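Local coordinates for protein lipid binding hydrolase (PDB 2IF6) that is probably a hydrolase, a metalloprotein of the permuted papain-like amidase family whose substrate and biological role are not established, at residues Leu79-Glu82 against Gln83-Leu87; Thr90-Arg93 against Tyr94-Lys97. All blocks are in the same frame, centred on the assembly; numbering follows the deposited sequence.

Contact 1 of 2, residues Leu79-Glu82 against Gln83-Leu87; sequences LSVE and QQQKL
Ser80 turns OG into the crowded position between its backbone N and carbonyl carbon (chi1 63°), while Gln83 sets CG anti to its own carbonyl carbon (chi1 -72°) and runs back toward the helix start. These two torsions close a capping box, the reciprocal N-terminal cap of helix 81-91. Ser80 is the N-cap residue. Its OG accepts from Gln83 N at 3.0 Å, with an N-H...O angle of 165°. In return, Ser80 N donates to Gln83 OE1 at 2.9 Å. The N-H meets a lone pair of the amide oxygen in the carbonyl plane. Each residue thus gives a backbone N-H and receives one on its side chain, and the N-H of Gln83 in the first turn and that of the cap residue both find partners. The same Gln83 oxygen, OE1, also lies 3.3 Å from Leu79 CA, and the Leu79 and Gln83 side chains cross at about a right angle.

Past the cap, the regular helix bonds begin with Gln84 N to Ser80 O. Gln84 folds its CG against Leu79 CB, and its NE2 makes a weak bond to Leu79 O. On the outer face Glu82 and Lys86 lie side by side and point the same way. Both chains are extended. Glu82 OE2 and Lys86 NZ form a salt bridge at 3.3 Å, and the hydrogen bond within it is weak. Val81, also exposed, sets its CG1 methyl 3.5 Å from Gln85 NE2.

On the side that faces helix 112-124, Leu79 and Leu87 both rest on Tyr120. Their own side chains cross at about a right angle, and CD1 of Leu79 meets CD1 of Leu87 at 3.4 Å, tighter than a usual methyl contact.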
loop_
_atom_site.group_PDB
_atom_site.type_symbol
_atom_site.label_atom_id
_atom_site.label_comp_id
_atom_site.label_asym_id
_atom_site.label_seq_id
_atom_site.Cartn_x
_atom_site.Cartn_y
_atom_site.Cartn_z
ATOM N N LEU A 79 -9.373 -7.890 14.134
ATOM C CA LEU A 79 -10.493 -8.378 13.302
ATOM C C LEU A 79 -10.942 -9.754 13.800
ATOM O O LEU A 79 -10.116 -10.506 14.371
ATOM C CB LEU A 79 -10.000 -8.542 11.857
ATOM C CG LEU A 79 -9.578 -7.211 11.221
ATOM C CD1 LEU A 79 -9.238 -7.460 9.792
ATOM C CD2 LEU A 79 -10.717 -6.153 11.308
ATOM N N SER A 80 -12.234 -10.079 13.599
ATOM C CA SER A 80 -12.738 -11.406 13.909
ATOM C C SER A 80 -12.267 -12.353 12.810
ATOM O O SER A 80 -11.833 -11.921 11.721
ATOM C CB SER A 80 -14.270 -11.420 13.911
ATOM O OG SER A 80 -14.754 -11.111 12.610
ATOM N N VAL A 81 -12.382 -13.648 13.070
ATOM C CA VAL A 81 -12.092 -14.645 12.031
ATOM C C VAL A 81 -12.956 -14.439 10.789
ATOM O O VAL A 81 -12.470 -14.543 9.652
ATOM C CB VAL A 81 -12.187 -16.095 12.607
ATOM C CG1 VAL A 81 -12.303 -17.140 11.482
ATOM C CG2 VAL A 81 -10.982 -16.362 13.510
ATOM N N GLU A 82 -14.228 -14.092 10.986
ATOM C CA GLU A 82 -15.112 -13.815 9.858
ATOM C C GLU A 82 -14.661 -12.592 8.998
ATOM O O GLU A 82 -14.701 -12.619 7.743
ATOM C CB GLU A 82 -16.529 -13.596 10.405
ATOM C CG GLU A 82 -17.622 -13.541 9.313
ATOM C CD GLU A 82 -18.993 -13.158 9.874
ATOM O OE1 GLU A 82 -19.355 -13.649 10.982
ATOM O OE2 GLU A 82 -19.705 -12.349 9.216
ATOM N N GLN A 83 -14.255 -11.518 9.670
ATOM C CA GLN A 83 -13.727 -10.333 8.977
ATOM C C GLN A 83 -12.473 -10.711 8.175
ATOM O O GLN A 83 -12.372 -10.393 7.007
ATOM C CB GLN A 83 -13.418 -9.226 9.975
ATOM C CG GLN A 83 -14.687 -8.583 10.549
ATOM C CD GLN A 83 -14.387 -7.546 11.587
ATOM O OE1 GLN A 83 -13.694 -7.808 12.579
ATOM N NE2 GLN A 83 -14.924 -6.347 11.382
ATOM N N GLN A 84 -11.548 -11.415 8.816
ATOM C CA GLN A 84 -10.335 -11.897 8.152
ATOM C C GLN A 84 -10.621 -12.736 6.884
ATOM O O GLN A 84 -9.985 -12.526 5.846
ATOM C CB GLN A 84 -9.472 -12.647 9.169
ATOM C CG GLN A 84 -8.906 -11.772 10.286
ATOM C CD GLN A 84 -8.111 -12.616 11.303
ATOM O OE1 GLN A 84 -7.735 -13.741 11.010
ATOM N NE2 GLN A 84 -7.861 -12.078 12.475
ATOM N N GLN A 85 -11.560 -13.686 6.974
ATOM C CA GLN A 85 -11.997 -14.513 5.840
ATOM C C GLN A 85 -12.628 -13.667 4.724
ATOM O O GLN A 85 -12.535 -14.021 3.543
ATOM C CB GLN A 85 -13.020 -15.579 6.278
ATOM C CG GLN A 85 -12.393 -16.750 7.050
ATOM C CD GLN A 85 -13.393 -17.674 7.752
ATOM O OE1 GLN A 85 -14.626 -17.476 7.697
ATOM N NE2 GLN A 85 -12.855 -18.696 8.430
ATOM N N LYS A 86 -13.283 -12.567 5.080
ATOM C CA LYS A 86 -13.826 -11.692 4.027
ATOM C C LYS A 86 -12.714 -10.916 3.299
ATOM O O LYS A 86 -12.766 -10.761 2.064
ATOM C CB LYS A 86 -14.897 -10.752 4.576
ATOM C CG LYS A 86 -16.190 -11.465 4.919
ATOM C CD LYS A 86 -17.171 -10.521 5.602
ATOM C CE LYS A 86 -18.456 -11.253 5.996
ATOM N NZ LYS A 86 -19.460 -10.308 6.581
ATOM N N LEU A 87 -11.712 -10.447 4.047
ATOM C CA LEU A 87 -10.542 -9.786 3.410
ATOM C C LEU A 87 -9.821 -10.755 2.494
ATOM O O LEU A 87 -9.517 -10.418 1.341
ATOM C CB LEU A 87 -9.561 -9.242 4.452
ATOM C CG LEU A 87 -10.052 -8.026 5.246
ATOM C CD1 LEU A 87 -9.166 -7.882 6.453
ATOM C CD2 LEU A 87 -10.156 -6.707 4.426
#

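Contact 2 of 2, residues Thr90-Arg93 against Tyr94-Lys97; sequences TAKR and YLGK
Tyr94 carries this contact near the C-terminal end of helix 81-91, with a type II beta turn from Tyr94 to Lys97 following. Its CG is anti to the carbonyl carbon (chi1 -62°), which lays the ring back alongside Thr90. The ring and the Thr90 side chain lie side by side and point the same way. Thr90 CG2 comes within 4.0 Å of Tyr94 CE2. The ring edge at Tyr94 CD2 faces Thr90 O, 3.5 Å away and near the ring plane. Thr90 places CG2 on the tyrosine side by setting it anti to its backbone N, and OG1 is bonded instead to Lys86 O, one turn back. Helix 112-124 covers the buried tyrosine through Val115, Val119 and Asn122, and Phe47 of strand 43-49 also touches it.

The backbone bonds here span three residues. Tyr94 N donates to Ala91 O at 3.1 Å. Leu95 N makes a weak bond to Lys92 O.

Leu95 CD1 lies 3.8 Å from Lys92 CA, and the leucine also packs on Phe47 and Tyr55. In the turn, Gly96 has phi 84°. At its backbone angles a CB would be jammed against the carbonyl O of Leu95, which by itself calls for glycine. The turn is closed by Lys97 N, which donates to Tyr94 O at 3.2 Å.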
loop_
_atom_site.group_PDB
_atom_site.type_symbol
_atom_site.label_atom_id
_atom_site.label_comp_id
_atom_site.label_asym_id
_atom_site.label_seq_id
_atom_site.Cartn_x
_atom_site.Cartn_y
_atom_site.Cartn_z
ATOM N N THR A 90 -12.003 -11.425 -0.757
ATOM C CA THR A 90 -11.990 -10.267 -1.639
ATOM C C THR A 90 -10.649 -10.084 -2.308
ATOM O O THR A 90 -10.601 -9.756 -3.481
ATOM C CB THR A 90 -12.351 -8.997 -0.846
ATOM O OG1 THR A 90 -13.663 -9.154 -0.322
ATOM C CG2 THR A 90 -12.332 -7.754 -1.735
ATOM N N ALA A 91 -9.553 -10.295 -1.562
ATOM C CA ALA A 91 -8.217 -10.121 -2.125
ATOM C C ALA A 91 -8.082 -10.962 -3.398
ATOM O O ALA A 91 -7.407 -10.553 -4.348
ATOM C CB ALA A 91 -7.153 -10.493 -1.134
ATOM N N LYS A 92 -8.726 -12.133 -3.408
ATOM C CA LYS A 92 -8.607 -13.066 -4.541
ATOM C C LYS A 92 -9.064 -12.472 -5.867
ATOM O O LYS A 92 -8.561 -12.847 -6.901
ATOM C CB LYS A 92 -9.400 -14.348 -4.280
ATOM C CG LYS A 92 -8.804 -15.223 -3.208
ATOM C CD LYS A 92 -9.642 -16.498 -3.031
ATOM C CE LYS A 92 -8.987 -17.396 -1.979
ATOM N NZ LYS A 92 -9.808 -18.614 -1.617
ATOM N N ARG A 93 -10.006 -11.544 -5.824
ATOM C CA ARG A 93 -10.591 -10.940 -7.025
ATOM C C ARG A 93 -9.615 -10.035 -7.776
ATOM O O ARG A 93 -9.840 -9.730 -8.933
ATOM C CB ARG A 93 -11.865 -10.155 -6.673
ATOM C CG ARG A 93 -12.911 -10.961 -5.865
ATOM C CD ARG A 93 -14.080 -10.090 -5.384
ATOM N NE ARG A 93 -14.647 -9.265 -6.451
ATOM C CZ ARG A 93 -15.023 -7.992 -6.287
ATOM N NH1 ARG A 93 -14.894 -7.394 -5.097
ATOM N NH2 ARG A 93 -15.521 -7.304 -7.316
ATOM N N TYR A 94 -8.526 -9.619 -7.125
ATOM C CA TYR A 94 -7.551 -8.685 -7.722
ATOM C C TYR A 94 -6.257 -9.381 -8.170
ATOM O O TYR A 94 -5.398 -8.754 -8.805
ATOM C CB TYR A 94 -7.207 -7.564 -6.715
ATOM C CG TYR A 94 -8.411 -6.723 -6.330
ATOM C CD1 TYR A 94 -8.706 -5.548 -7.008
ATOM C CD2 TYR A 94 -9.253 -7.115 -5.294
ATOM C CE1 TYR A 94 -9.828 -4.771 -6.650
ATOM C CE2 TYR A 94 -10.386 -6.374 -4.952
ATOM C CZ TYR A 94 -10.664 -5.207 -5.626
ATOM O OH TYR A 94 -11.777 -4.472 -5.273
ATOM N N LEU A 95 -6.108 -10.669 -7.845
ATOM C CA LEU A 95 -4.885 -11.373 -8.173
ATOM C C LEU A 95 -4.649 -11.364 -9.674
ATOM O O LEU A 95 -5.599 -11.502 -10.469
ATOM C CB LEU A 95 -4.926 -12.831 -7.683
ATOM C CG LEU A 95 -4.840 -13.019 -6.178
ATOM C CD1 LEU A 95 -5.279 -14.408 -5.761
ATOM C CD2 LEU A 95 -3.382 -12.710 -5.637
ATOM N N GLY A 96 -3.397 -11.178 -10.063
ATOM C CA GLY A 96 -3.039 -11.154 -11.474
ATOM C C GLY A 96 -3.203 -9.833 -12.198
ATOM O O GLY A 96 -2.800 -9.730 -13.347
ATOM N N LYS A 97 -3.793 -8.826 -11.564
ATOM C CA LYS A 97 -3.920 -7.487 -12.187
ATOM C C LYS A 97 -2.526 -6.859 -12.345
ATOM O O LYS A 97 -1.711 -6.915 -11.407
ATOM C CB LYS A 97 -4.802 -6.567 -11.346
ATOM C CG LYS A 97 -6.329 -6.898 -11.392
ATOM C CD LYS A 97 -6.960 -6.374 -12.666
ATOM C CE LYS A 97 -8.446 -6.826 -12.825
ATOM N NZ LYS A 97 -9.259 -6.139 -11.794
#

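In the fold
From the N terminus, the chain builds five strands of the six-stranded antiparallel sheet before it reaches contact 1. Contact 1 follows strand 70-75 and starts helix 81-91. Contact 2 follows where that helix gives way to the loop leading to helix 112-124. The two are in series, neither nested nor crossed, with centres about 17 Å apart. Each closes a local turn, not a long loop. Both ends of helix 81-91 lean on helix 112-124. Contact 1 also touches the N-terminal loop at Gln6 and Thr7. Contact 2 reaches the sheet, where Gly96 and Lys97 bond to the backbone of Val53 on edge strand 53-57.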